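Long-range contacts in spore germination protein GerM (Bacillus subtilis subsp. subtilis str. 168, PDB 6GZB), which is of unknown molecular function but affects both sporulation and germination, and is built around two tandem GerMN domains: residues A[272-277]-A[310-315]; A[284-289]-A[319-324]; A[248-253]-A[289-294]; A[294-299]-A[328-333]; A[203-208]-A[218-223]. All blocks are in the same frame, centred on the assembly; numbering follows the deposited sequence.

Interaction 1: residues A[272-277]-A[310-315]; sequences FNQSIF and VKVNGK. With ACT (acetate ion), chain F.
F277 turns its ring edge to V312, CE2 lying 3.9 Å from CG2 of that valine, while the backbone O of Q274 stands above the ring centre. That CG2, placed anti to the V312 backbone N, also rests 3.7 Å from N273 O, over the turn that follows strand 267-272. F272 uses its edge too, CE2 facing V310 CG1 at 4.1 Å, with CG1 of I276 lying over the centre of one ring face; further in, the ring meets I295 of helix 289-299. Beneath these side chains the backbones pair as parallel strands. F272 N donates to K311 O at 2.8 Å, and N313 N to F272 O at 2.8 Å. After V312 the chain reverses in a type I' turn through N313 and G314, which swings the N313 amide toward an acetate, probably from the crystallisation liquor. ND2 lies 2.5 Å from acetate OXT, too short to be trusted exactly, and Q274 N adds a weak bond to the same oxygen. F272, V310 and V312 are buried, whereas F277 closes over V312 from the exposed side; the N-H groups of N313 and Q274 would probably suit a small anion, though the acetate may be incidental.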
# COMPACT_ATOMS: atom_id res chain seq x y z
N PHE A 272 1.92 -8.54 -22.70
CA PHE A 272 0.90 -7.60 -23.03
C PHE A 272 0.64 -7.44 -24.49
O PHE A 272 1.38 -7.88 -25.32
CB PHE A 272 1.33 -6.22 -22.54
CG PHE A 272 1.29 -6.05 -21.06
CD1 PHE A 272 0.12 -5.78 -20.42
CD2 PHE A 272 2.44 -6.09 -20.33
CE1 PHE A 272 0.08 -5.60 -19.08
CE2 PHE A 272 2.42 -5.92 -18.99
CZ PHE A 272 1.24 -5.67 -18.36
N ASN A 273 -0.45 -6.77 -24.78
CA ASN A 273 -0.76 -6.39 -26.12
C ASN A 273 -0.11 -5.03 -26.38
O ASN A 273 0.58 -4.50 -25.54
CB ASN A 273 -2.26 -6.41 -26.42
CG ASN A 273 -3.08 -5.47 -25.55
OD1 ASN A 273 -2.58 -4.71 -24.78
ND2 ASN A 273 -4.36 -5.53 -25.71
N GLN A 274 -0.35 -4.44 -27.53
CA GLN A 274 0.27 -3.18 -27.87
C GLN A 274 -0.20 -1.96 -27.10
O GLN A 274 0.48 -0.96 -27.10
CB GLN A 274 0.17 -2.93 -29.37
CG GLN A 274 1.32 -3.54 -30.16
CD GLN A 274 1.22 -3.36 -31.67
OE1 GLN A 274 1.10 -2.25 -32.17
NE2 GLN A 274 1.32 -4.45 -32.39
N SER A 275 -1.35 -2.04 -26.47
CA SER A 275 -1.89 -0.93 -25.72
C SER A 275 -1.07 -0.55 -24.49
O SER A 275 -1.19 0.52 -23.99
CB SER A 275 -3.32 -1.24 -25.34
OG SER A 275 -4.07 -1.41 -26.50
N ILE A 276 -0.25 -1.45 -24.03
CA ILE A 276 0.63 -1.18 -22.92
C ILE A 276 1.60 -0.04 -23.18
O ILE A 276 1.99 0.61 -22.27
CB ILE A 276 1.36 -2.45 -22.45
CG1 ILE A 276 1.86 -2.26 -21.03
CG2 ILE A 276 2.50 -2.83 -23.36
CD1 ILE A 276 0.78 -1.88 -20.06
N PHE A 277 2.01 0.19 -24.41
CA PHE A 277 2.87 1.29 -24.72
C PHE A 277 2.13 2.20 -25.64
O PHE A 277 2.33 3.39 -25.60
CB PHE A 277 4.19 0.81 -25.34
CG PHE A 277 4.03 0.13 -26.65
CD1 PHE A 277 3.73 0.84 -27.76
CD2 PHE A 277 4.22 -1.20 -26.75
CE1 PHE A 277 3.61 0.23 -28.97
CE2 PHE A 277 4.09 -1.83 -27.95
CZ PHE A 277 3.78 -1.12 -29.06
N VAL A 310 8.26 -7.99 -18.09
CA VAL A 310 7.20 -7.56 -18.99
C VAL A 310 7.60 -7.77 -20.44
O VAL A 310 8.73 -7.51 -20.83
CB VAL A 310 6.82 -6.08 -18.76
CG1 VAL A 310 6.23 -5.90 -17.36
CG2 VAL A 310 8.04 -5.19 -18.95
N LYS A 311 6.67 -8.30 -21.22
CA LYS A 311 6.86 -8.49 -22.65
C LYS A 311 5.67 -7.91 -23.36
O LYS A 311 4.62 -7.71 -22.76
CB LYS A 311 6.96 -9.98 -23.00
CG LYS A 311 8.10 -10.69 -22.29
CD LYS A 311 8.27 -12.12 -22.78
CE LYS A 311 9.17 -12.91 -21.85
NZ LYS A 311 9.52 -14.25 -22.39
N VAL A 312 5.85 -7.64 -24.65
CA VAL A 312 4.73 -7.29 -25.52
C VAL A 312 4.66 -8.26 -26.69
O VAL A 312 5.65 -8.47 -27.38
CB VAL A 312 4.83 -5.84 -26.01
CG1 VAL A 312 6.23 -5.54 -26.53
CG2 VAL A 312 3.79 -5.57 -27.08
N ASN A 313 3.53 -8.94 -26.81
CA ASN A 313 3.29 -9.91 -27.87
C ASN A 313 4.47 -10.86 -28.04
O ASN A 313 4.89 -11.13 -29.16
CB ASN A 313 3.00 -9.20 -29.19
CG ASN A 313 1.59 -8.66 -29.25
OD1 ASN A 313 0.62 -9.37 -28.98
ND2 ASN A 313 1.46 -7.39 -29.61
N GLY A 314 4.98 -11.37 -26.93
CA GLY A 314 5.96 -12.45 -26.96
C GLY A 314 7.39 -12.02 -26.71
O GLY A 314 8.24 -12.85 -26.40
N LYS A 315 7.66 -10.72 -26.85
CA LYS A 315 9.05 -10.26 -26.91
C LYS A 315 9.37 -9.23 -25.84
O LYS A 315 8.56 -8.34 -25.56
CB LYS A 315 9.33 -9.67 -28.30
CG LYS A 315 9.33 -10.70 -29.41
CD LYS A 315 10.04 -10.19 -30.65
CE LYS A 315 10.31 -11.31 -31.63
NZ LYS A 315 10.87 -10.81 -32.91
C ACT F . -2.06 -6.58 -30.23
O ACT F . -2.68 -5.54 -30.52
OXT ACT F . -0.82 -6.59 -30.12
CH3 ACT F . -2.80 -7.86 -29.96

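Interaction 2: residues A[284-289]-A[319-324]; sequences TKMISS and VNEKGE
The carboxylate of E321 is the flat group that reaches across, its OE2 meeting S289 N in a weak but fairly straight bond of 3.3 Å while OE1 lies near S289 CB. A second planar group, the N320 amide, stays within its own loop: ND2 bonds E324 OE2 in the amide plane, although that oxygen is met from above its carboxylate plane, and OD1 accepts E324 N. Together they brace a type I turn from N320 to G323, joined by a single beta bridge to the chain entering helix 289-299 of this GerMN domain. In the bridge V319 N donates to K285 O at 3.0 Å and I287 N to V319 O at 2.9 Å. M286 lies across the turn. Its CG, anti to the backbone N (chi1 -170°), passes N320 O at 3.4 Å; SD then comes 3.6 Å from E321 CA, and a bend at chi3 brings CE back toward N320 O. S288 is the N-cap of the helix, its OG accepting from V291 N among other partners. Set at that helix start, the E321 carboxylate would probably be favoured by the helix dipole, although E290 lies close by. A water completes the join, donating to I287 O at 2.7 Å and accepting weakly from E321 N at 3.2 Å.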
# COMPACT_ATOMS: atom_id res chain seq x y z
N THR A 284 9.04 3.07 -30.84
CA THR A 284 9.99 3.03 -29.74
C THR A 284 9.55 2.06 -28.62
O THR A 284 10.38 1.41 -27.98
CB THR A 284 10.25 4.44 -29.16
OG1 THR A 284 10.22 4.40 -27.73
CG2 THR A 284 9.20 5.44 -29.66
N LYS A 285 8.24 1.96 -28.42
CA LYS A 285 7.66 0.95 -27.51
C LYS A 285 7.99 1.22 -26.04
O LYS A 285 8.49 0.36 -25.32
CB LYS A 285 8.08 -0.46 -27.91
CG LYS A 285 7.40 -0.95 -29.18
CD LYS A 285 7.74 -2.41 -29.44
CE LYS A 285 7.36 -2.82 -30.85
NZ LYS A 285 7.06 -4.28 -30.90
N MET A 286 7.62 2.41 -25.60
CA MET A 286 7.88 2.85 -24.25
C MET A 286 6.70 2.53 -23.34
O MET A 286 5.55 2.80 -23.66
CB MET A 286 8.13 4.36 -24.24
CG MET A 286 8.66 4.90 -22.92
SD MET A 286 9.07 6.64 -23.03
CE MET A 286 10.59 6.57 -24.00
N ILE A 287 7.01 1.98 -22.18
CA ILE A 287 6.03 1.83 -21.12
C ILE A 287 6.31 2.90 -20.08
O ILE A 287 7.45 3.13 -19.69
CB ILE A 287 6.13 0.42 -20.49
CG1 ILE A 287 5.01 0.21 -19.48
CG2 ILE A 287 7.49 0.21 -19.83
CD1 ILE A 287 4.86 -1.24 -19.04
N SER A 288 5.27 3.63 -19.69
CA SER A 288 5.45 4.75 -18.79
C SER A 288 5.82 4.27 -17.40
O SER A 288 5.50 3.14 -17.01
CB SER A 288 4.18 5.60 -18.73
OG SER A 288 3.27 5.09 -17.79
N SER A 289 6.53 5.11 -16.67
CA SER A 289 6.91 4.82 -15.30
C SER A 289 5.70 4.57 -14.40
O SER A 289 5.78 3.79 -13.45
CB SER A 289 7.71 5.99 -14.74
OG SER A 289 9.09 5.80 -14.98
N VAL A 319 10.80 -0.56 -23.60
CA VAL A 319 11.79 0.30 -22.97
C VAL A 319 11.10 1.23 -21.99
O VAL A 319 9.92 1.52 -22.12
CB VAL A 319 12.59 1.11 -24.01
CG1 VAL A 319 13.14 0.19 -25.09
CG2 VAL A 319 11.71 2.18 -24.64
N ASN A 320 11.85 1.69 -21.00
CA ASN A 320 11.30 2.65 -20.04
C ASN A 320 11.48 4.07 -20.57
O ASN A 320 11.79 4.26 -21.75
CB ASN A 320 11.99 2.48 -18.68
CG ASN A 320 13.47 2.83 -18.72
OD1 ASN A 320 13.96 3.40 -19.69
ND2 ASN A 320 14.18 2.45 -17.67
N GLU A 321 11.27 5.06 -19.72
CA GLU A 321 11.24 6.45 -20.17
C GLU A 321 12.64 6.97 -20.48
O GLU A 321 12.79 7.93 -21.22
CB GLU A 321 10.55 7.34 -19.13
CG GLU A 321 9.15 6.86 -18.75
CD GLU A 321 8.31 7.95 -18.12
OE1 GLU A 321 8.87 8.80 -17.41
OE2 GLU A 321 7.07 7.94 -18.32
N LYS A 322 13.65 6.30 -19.94
CA LYS A 322 15.04 6.64 -20.23
C LYS A 322 15.56 5.90 -21.47
O LYS A 322 16.74 5.99 -21.80
CB LYS A 322 15.93 6.27 -19.04
CG LYS A 322 15.73 7.14 -17.80
CD LYS A 322 15.76 6.31 -16.52
CE LYS A 322 16.39 7.06 -15.36
NZ LYS A 322 17.85 6.75 -15.22
N GLY A 323 14.68 5.15 -22.14
CA GLY A 323 15.05 4.42 -23.35
C GLY A 323 15.78 3.11 -23.08
O GLY A 323 16.33 2.50 -23.98
N GLU A 324 15.78 2.68 -21.82
CA GLU A 324 16.47 1.46 -21.42
C GLU A 324 15.59 0.24 -21.66
O GLU A 324 14.42 0.22 -21.28
CB GLU A 324 16.85 1.55 -19.94
CG GLU A 324 17.59 2.84 -19.60
CD GLU A 324 17.87 2.99 -18.12
OE1 GLU A 324 18.79 3.76 -17.77
OE2 GLU A 324 17.18 2.33 -17.31
O HOH W 1 9.17 3.74 -17.74

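Interaction 3: residues A[248-253]-A[289-294]; sequences LTDFSE and SEVLNS
V291 lays one methyl over the F251 ring and presses the other against the backbone carbonyl of D250. Its CG1, anti to the backbone N (chi1 162°), stands 4.0 Å from the ring centroid and 24° off the normal, a CH-pi contact displaced toward the rim near CZ. CG2, which this rotation sets beside the V291 N, meets D250 O at 3.5 Å, so a single valine wedges into the bend of the 248-253 loop. The phenylalanine ring is swung beside its own N, with chi1 at -79°, and thereby reaches the helix flank; there S294 CB lies in the ring plane at the edge, 4.0 Å from CE1. S294 can offer carbon because its OG is folded back onto the helix, 3.0 Å from E290 O, approaching that oxygen from the opposite face to S294 N. L237 of helix 229-239 also packs on F251 and S294. Toward the helix start, CB of D250 touches CB of E290 at 3.8 Å. Their carboxylate planes are steeply turned against each other, with D250 OD2 3.9 Å from E290 OE1; the glutamate chain bends at chi2 to get there. S288 OG hydrogen-bonds D250 OD2 and, weakly, E290 OE1. One side of the contact is therefore an aromatic-aliphatic contact, and the other a cluster of like charges whose cost is probably eased by that serine and by the helix N-terminus.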
# COMPACT_ATOMS: atom_id res chain seq x y z
N LEU A 248 -6.20 8.43 -10.55
CA LEU A 248 -6.14 8.22 -11.98
C LEU A 248 -5.38 6.96 -12.31
O LEU A 248 -4.79 6.34 -11.47
CB LEU A 248 -5.47 9.40 -12.63
CG LEU A 248 -4.65 10.24 -11.68
CD1 LEU A 248 -3.57 10.86 -12.50
CD2 LEU A 248 -5.39 11.34 -10.95
N THR A 249 -5.45 6.56 -13.56
CA THR A 249 -4.70 5.41 -14.06
C THR A 249 -3.98 5.90 -15.30
O THR A 249 -4.49 6.73 -16.00
CB THR A 249 -5.60 4.20 -14.42
OG1 THR A 249 -4.84 3.00 -14.39
CG2 THR A 249 -6.14 4.33 -15.77
N ASP A 250 -2.77 5.43 -15.53
CA ASP A 250 -2.09 5.82 -16.73
C ASP A 250 -2.25 4.71 -17.75
O ASP A 250 -1.68 4.77 -18.79
CB ASP A 250 -0.63 6.17 -16.50
CG ASP A 250 -0.04 7.03 -17.63
OD1 ASP A 250 -0.72 7.92 -18.13
OD2 ASP A 250 1.11 6.82 -18.02
N PHE A 251 -3.05 3.71 -17.43
CA PHE A 251 -3.31 2.61 -18.35
C PHE A 251 -4.33 3.02 -19.39
O PHE A 251 -5.30 3.69 -19.09
CB PHE A 251 -3.86 1.39 -17.60
CG PHE A 251 -2.82 0.59 -16.89
CD1 PHE A 251 -2.20 1.09 -15.75
CD2 PHE A 251 -2.53 -0.69 -17.29
CE1 PHE A 251 -1.26 0.34 -15.07
CE2 PHE A 251 -1.58 -1.43 -16.63
CZ PHE A 251 -0.95 -0.92 -15.52
N SER A 252 -4.14 2.54 -20.62
CA SER A 252 -5.22 2.51 -21.58
C SER A 252 -6.19 1.40 -21.20
O SER A 252 -5.78 0.34 -20.75
CB SER A 252 -4.67 2.26 -23.00
OG SER A 252 -5.61 1.56 -23.80
N GLU A 253 -7.47 1.64 -21.43
CA GLU A 253 -8.49 0.64 -21.14
C GLU A 253 -8.37 -0.61 -22.00
O GLU A 253 -8.90 -1.66 -21.64
CB GLU A 253 -9.89 1.24 -21.29
CG GLU A 253 -10.19 2.33 -20.28
CD GLU A 253 -11.67 2.58 -20.12
OE1 GLU A 253 -12.14 2.61 -18.96
OE2 GLU A 253 -12.37 2.73 -21.15
N SER A 289 6.53 5.11 -16.67
CA SER A 289 6.91 4.82 -15.30
C SER A 289 5.70 4.57 -14.40
O SER A 289 5.78 3.79 -13.45
CB SER A 289 7.71 5.99 -14.74
OG SER A 289 9.09 5.80 -14.98
N GLU A 290 4.62 5.30 -14.66
CA GLU A 290 3.42 5.21 -13.86
C GLU A 290 2.77 3.85 -14.04
O GLU A 290 2.29 3.25 -13.09
CB GLU A 290 2.43 6.32 -14.25
CG GLU A 290 2.86 7.70 -13.79
CD GLU A 290 3.88 8.36 -14.71
OE1 GLU A 290 4.20 7.78 -15.77
OE2 GLU A 290 4.38 9.44 -14.35
N VAL A 291 2.74 3.39 -15.29
CA VAL A 291 2.18 2.09 -15.59
C VAL A 291 3.04 0.98 -14.98
O VAL A 291 2.53 0.10 -14.27
CB VAL A 291 2.06 1.88 -17.11
CG1 VAL A 291 1.90 0.42 -17.44
CG2 VAL A 291 0.89 2.68 -17.66
N LEU A 292 4.35 1.07 -15.18
CA LEU A 292 5.28 0.06 -14.68
C LEU A 292 5.30 -0.01 -13.15
O LEU A 292 5.24 -1.10 -12.58
CB LEU A 292 6.68 0.33 -15.20
CG LEU A 292 7.73 -0.73 -14.92
CD1 LEU A 292 7.31 -2.07 -15.51
CD2 LEU A 292 9.08 -0.29 -15.47
N ASN A 293 5.40 1.14 -12.48
CA ASN A 293 5.34 1.17 -11.02
C ASN A 293 4.04 0.58 -10.45
O ASN A 293 4.06 -0.09 -9.43
CB ASN A 293 5.50 2.61 -10.52
CG ASN A 293 6.93 3.06 -10.52
OD1 ASN A 293 7.83 2.30 -10.18
ND2 ASN A 293 7.16 4.32 -10.90
N SER A 294 2.92 0.94 -11.07
CA SER A 294 1.62 0.44 -10.67
C SER A 294 1.57 -1.08 -10.76
O SER A 294 1.13 -1.76 -9.83
CB SER A 294 0.52 1.04 -11.56
OG SER A 294 0.22 2.34 -11.13

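Interaction 4: residues A[294-299]-A[328-333]; sequences SIVLTL and EPVSRP
In the apolar part V296 splits its methyls between V330 and the chain beyond it. CG2 meets V330 CG1 at 3.9 Å, the valines crossing at about a right angle, while CG1, anti to the backbone N (chi1 173°), drops onto the chain at S331 O (3.5 Å) and lies 4.1 Å from P333 CD. L297 extends the patch, with CD2 4.0 Å from P333 CD. Were V296 an alanine, both branches would go, and V330 and the S331-P333 backbone would probably face a gap beside the helix. R332 carries the polar part. Its chain runs extended from CG to NE, bringing the guanidinium beneath L297 CD2, which stands 4.1 Å above the plane over its centre. NH2 bonds L297 O only weakly (3.3 Å, 126°); firmer partners are E301, in a salt bridge to NH1, and T300. V330 pairs with V308, so the helix packs against the short, weakly bonded border strand of the mixed sheet whose parallel strands 267-272 and 307-312 it connects in a beta-alpha-beta crossover.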
# COMPACT_ATOMS: atom_id res chain seq x y z
N SER A 294 2.92 0.94 -11.07
CA SER A 294 1.62 0.44 -10.67
C SER A 294 1.57 -1.08 -10.76
O SER A 294 1.13 -1.76 -9.83
CB SER A 294 0.52 1.04 -11.56
OG SER A 294 0.22 2.34 -11.13
N ILE A 295 2.05 -1.62 -11.88
CA ILE A 295 2.12 -3.06 -12.06
C ILE A 295 2.94 -3.72 -10.97
O ILE A 295 2.51 -4.69 -10.34
CB ILE A 295 2.72 -3.42 -13.42
CG1 ILE A 295 1.73 -3.08 -14.53
CG2 ILE A 295 3.08 -4.90 -13.45
CD1 ILE A 295 2.33 -3.13 -15.92
N VAL A 296 4.14 -3.20 -10.74
CA VAL A 296 5.08 -3.84 -9.86
C VAL A 296 4.65 -3.73 -8.40
O VAL A 296 4.74 -4.70 -7.65
CB VAL A 296 6.49 -3.24 -10.03
CG1 VAL A 296 7.45 -3.78 -8.98
CG2 VAL A 296 7.01 -3.55 -11.42
N LEU A 297 4.19 -2.55 -8.00
CA LEU A 297 3.68 -2.38 -6.63
C LEU A 297 2.49 -3.30 -6.38
O LEU A 297 2.33 -3.84 -5.29
CB LEU A 297 3.28 -0.92 -6.36
CG LEU A 297 4.45 0.06 -6.22
CD1 LEU A 297 3.93 1.49 -6.21
CD2 LEU A 297 5.25 -0.21 -4.95
N THR A 298 1.63 -3.44 -7.38
CA THR A 298 0.39 -4.20 -7.23
C THR A 298 0.70 -5.70 -7.13
O THR A 298 0.28 -6.37 -6.20
CB THR A 298 -0.55 -3.93 -8.41
OG1 THR A 298 -0.98 -2.56 -8.38
CG2 THR A 298 -1.75 -4.85 -8.36
N LEU A 299 1.52 -6.18 -8.05
CA LEU A 299 1.82 -7.61 -8.11
C LEU A 299 2.67 -8.08 -6.93
O LEU A 299 2.42 -9.15 -6.37
CB LEU A 299 2.51 -7.95 -9.43
CG LEU A 299 1.59 -8.51 -10.52
CD1 LEU A 299 0.17 -7.99 -10.40
CD2 LEU A 299 2.13 -8.27 -11.91
N GLU A 328 15.00 -7.54 -18.05
CA GLU A 328 15.14 -8.23 -16.77
C GLU A 328 13.93 -8.00 -15.86
O GLU A 328 13.16 -7.05 -16.06
CB GLU A 328 16.42 -7.79 -16.06
CG GLU A 328 17.71 -8.16 -16.79
CD GLU A 328 17.70 -9.59 -17.31
OE1 GLU A 328 17.79 -10.53 -16.48
OE2 GLU A 328 17.59 -9.76 -18.54
N PRO A 329 13.74 -8.88 -14.87
CA PRO A 329 12.67 -8.70 -13.90
C PRO A 329 12.83 -7.39 -13.13
O PRO A 329 13.92 -7.08 -12.68
CB PRO A 329 12.84 -9.90 -12.96
CG PRO A 329 13.63 -10.90 -13.72
CD PRO A 329 14.51 -10.11 -14.64
N VAL A 330 11.74 -6.66 -12.98
CA VAL A 330 11.72 -5.47 -12.15
C VAL A 330 11.18 -5.83 -10.77
O VAL A 330 10.14 -6.48 -10.63
CB VAL A 330 10.83 -4.38 -12.77
CG1 VAL A 330 10.88 -3.10 -11.95
CG2 VAL A 330 11.26 -4.11 -14.21
N SER A 331 11.88 -5.39 -9.74
CA SER A 331 11.47 -5.68 -8.39
C SER A 331 10.85 -4.44 -7.75
O SER A 331 10.85 -3.36 -8.32
CB SER A 331 12.65 -6.20 -7.57
OG SER A 331 13.69 -5.25 -7.55
N ARG A 332 10.23 -4.65 -6.60
CA ARG A 332 9.52 -3.59 -5.91
C ARG A 332 10.48 -2.45 -5.58
O ARG A 332 11.58 -2.69 -5.10
CB ARG A 332 8.92 -4.17 -4.64
CG ARG A 332 8.04 -3.24 -3.84
CD ARG A 332 7.44 -4.00 -2.67
NE ARG A 332 6.58 -3.17 -1.84
CZ ARG A 332 5.27 -3.06 -1.98
NH1 ARG A 332 4.57 -2.27 -1.18
NH2 ARG A 332 4.65 -3.74 -2.93
N PRO A 333 10.07 -1.20 -5.84
CA PRO A 333 10.90 -0.04 -5.49
C PRO A 333 11.39 -0.11 -4.04
O PRO A 333 10.67 -0.56 -3.16
CB PRO A 333 9.94 1.13 -5.66
CG PRO A 333 8.95 0.67 -6.68
CD PRO A 333 8.83 -0.82 -6.52

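Interaction 5: residues A[203-208]-A[218-223]; sequences VYYLAE and VTKRID
The beta hairpin of strands 198-208 and 213-223 is pinned here by V203 and V218, an antiparallel hydrogen-bonded pair. V203 N donates to V218 O at 2.9 Å, and V218 N to V203 O at 2.8 Å. From this pair the segments run off in opposite directions, their short axes at 122°, and a diagonal side-chain contact links them. Y205 turns its ring edge to V218, CD2 lying 4.1 Å from CG2, and extends its hydroxyl to K220. The lysine, bent at chi3 (82°), crosses the tyrosine at about a right angle: CD passes 3.1 Å from OH, and NZ donates to that oxygen at 2.7 Å. A phenylalanine in place of Y205 would remove this acceptor and probably leave the K220 ammonium short of one mate and freer to turn. E236 of helix 229-239 salt-bridges NZ, and its carbonyl bonds Y205 OH weakly. The buried ammonium is thus probably balanced by E236 and held by the phenol, tying both strands to that helix.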
# COMPACT_ATOMS: atom_id res chain seq x y z
N VAL A 203 -4.84 -3.03 -5.32
CA VAL A 203 -4.39 -2.50 -6.61
C VAL A 203 -3.95 -1.05 -6.39
O VAL A 203 -4.61 -0.29 -5.68
CB VAL A 203 -5.55 -2.55 -7.62
CG1 VAL A 203 -5.19 -1.84 -8.92
CG2 VAL A 203 -5.96 -3.99 -7.88
N TYR A 204 -2.82 -0.69 -6.98
CA TYR A 204 -2.27 0.66 -6.82
C TYR A 204 -2.69 1.57 -7.96
O TYR A 204 -2.53 1.24 -9.14
CB TYR A 204 -0.75 0.62 -6.74
CG TYR A 204 -0.22 0.20 -5.39
CD1 TYR A 204 -0.09 -1.14 -5.05
CD2 TYR A 204 0.19 1.15 -4.47
CE1 TYR A 204 0.43 -1.51 -3.82
CE2 TYR A 204 0.71 0.79 -3.25
CZ TYR A 204 0.81 -0.55 -2.91
OH TYR A 204 1.33 -0.89 -1.68
N TYR A 205 -3.25 2.72 -7.60
CA TYR A 205 -3.56 3.74 -8.58
C TYR A 205 -2.72 4.96 -8.33
O TYR A 205 -2.01 5.06 -7.32
CB TYR A 205 -5.05 4.09 -8.52
CG TYR A 205 -5.95 2.94 -8.87
CD1 TYR A 205 -6.08 2.53 -10.19
CD2 TYR A 205 -6.66 2.26 -7.90
CE1 TYR A 205 -6.92 1.48 -10.52
CE2 TYR A 205 -7.47 1.19 -8.21
CZ TYR A 205 -7.62 0.82 -9.53
OH TYR A 205 -8.42 -0.25 -9.83
N LEU A 206 -2.80 5.91 -9.26
CA LEU A 206 -1.93 7.08 -9.25
C LEU A 206 -2.69 8.28 -8.72
O LEU A 206 -3.89 8.42 -8.93
CB LEU A 206 -1.43 7.31 -10.67
CG LEU A 206 -0.41 8.41 -10.94
CD1 LEU A 206 0.95 8.07 -10.34
CD2 LEU A 206 -0.29 8.65 -12.44
N ALA A 207 -2.04 9.03 -7.84
CA ALA A 207 -2.56 10.32 -7.40
C ALA A 207 -1.45 11.35 -7.56
O ALA A 207 -0.30 11.00 -7.82
CB ALA A 207 -3.00 10.25 -5.96
N GLU A 208 -1.77 12.62 -7.39
CA GLU A 208 -0.73 13.63 -7.41
C GLU A 208 -1.16 14.88 -6.69
O GLU A 208 -2.35 15.18 -6.58
CB GLU A 208 -0.28 13.95 -8.83
CG GLU A 208 -1.35 14.54 -9.72
CD GLU A 208 -0.76 15.36 -10.85
OE1 GLU A 208 0.34 14.99 -11.33
OE2 GLU A 208 -1.36 16.39 -11.22
N VAL A 218 -5.56 0.43 -3.15
CA VAL A 218 -7.00 0.34 -2.94
C VAL A 218 -7.40 -1.13 -3.02
O VAL A 218 -7.06 -1.83 -3.97
CB VAL A 218 -7.76 1.13 -4.01
CG1 VAL A 218 -9.25 0.88 -3.92
CG2 VAL A 218 -7.47 2.62 -3.88
N THR A 219 -8.11 -1.61 -2.00
CA THR A 219 -8.62 -2.98 -2.01
C THR A 219 -9.93 -3.07 -2.80
O THR A 219 -10.94 -2.48 -2.41
CB THR A 219 -8.85 -3.50 -0.59
OG1 THR A 219 -7.64 -3.41 0.16
CG2 THR A 219 -9.31 -4.95 -0.63
N LYS A 220 -9.90 -3.77 -3.92
CA LYS A 220 -11.07 -3.96 -4.75
C LYS A 220 -11.67 -5.34 -4.52
O LYS A 220 -11.05 -6.20 -3.90
CB LYS A 220 -10.66 -3.82 -6.22
CG LYS A 220 -9.92 -2.53 -6.51
CD LYS A 220 -9.90 -2.23 -7.99
CE LYS A 220 -11.20 -1.58 -8.42
NZ LYS A 220 -11.03 -0.82 -9.69
N ARG A 221 -12.90 -5.53 -5.00
CA ARG A 221 -13.55 -6.83 -4.94
C ARG A 221 -13.39 -7.52 -6.29
O ARG A 221 -13.79 -6.98 -7.31
CB ARG A 221 -15.04 -6.69 -4.61
CG ARG A 221 -15.35 -6.00 -3.29
CD ARG A 221 -14.56 -6.56 -2.11
NE ARG A 221 -14.84 -7.97 -1.84
CZ ARG A 221 -14.53 -8.59 -0.71
NH1 ARG A 221 -13.93 -7.94 0.27
NH2 ARG A 221 -14.83 -9.88 -0.55
N ILE A 222 -12.79 -8.70 -6.30
CA ILE A 222 -12.64 -9.48 -7.52
C ILE A 222 -13.59 -10.68 -7.50
O ILE A 222 -13.69 -11.38 -6.49
CB ILE A 222 -11.20 -10.02 -7.64
CG1 ILE A 222 -10.16 -8.91 -7.41
CG2 ILE A 222 -10.99 -10.71 -8.97
CD1 ILE A 222 -10.25 -7.77 -8.40
N ASP A 223 -14.26 -10.94 -8.62
CA ASP A 223 -15.14 -12.09 -8.75
C ASP A 223 -14.41 -13.39 -8.45
O ASP A 223 -13.30 -13.61 -8.92
CB ASP A 223 -15.75 -12.16 -10.15
CG ASP A 223 -16.93 -11.22 -10.32
OD1 ASP A 223 -17.60 -10.90 -9.31
OD2 ASP A 223 -17.18 -10.78 -11.47

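Overall arrangement
Three of the five contacts meet on or beside helix 289-299, and the other two touch their residues. The helix serves interactions 3 and 4, which share S294, while S289 belongs to 2 and 3. I276 of interaction 1 is the joint among three of them: CD1 lies 3.7 Å from V291 CG1 and CG1 3.7 Å from I287 CD1. Between 2 and 3, S288 OG is 2.8 Å from D250 OD2. The hairpin of interaction 5 meets the helix through T298 OG1 and Y204 N, 3.0 Å apart, and the 248-253 loop through L248 N and L206 O at 2.8 Å. It stays clear of interaction 1, the acetate-bearing end, centres about 22 Å apart.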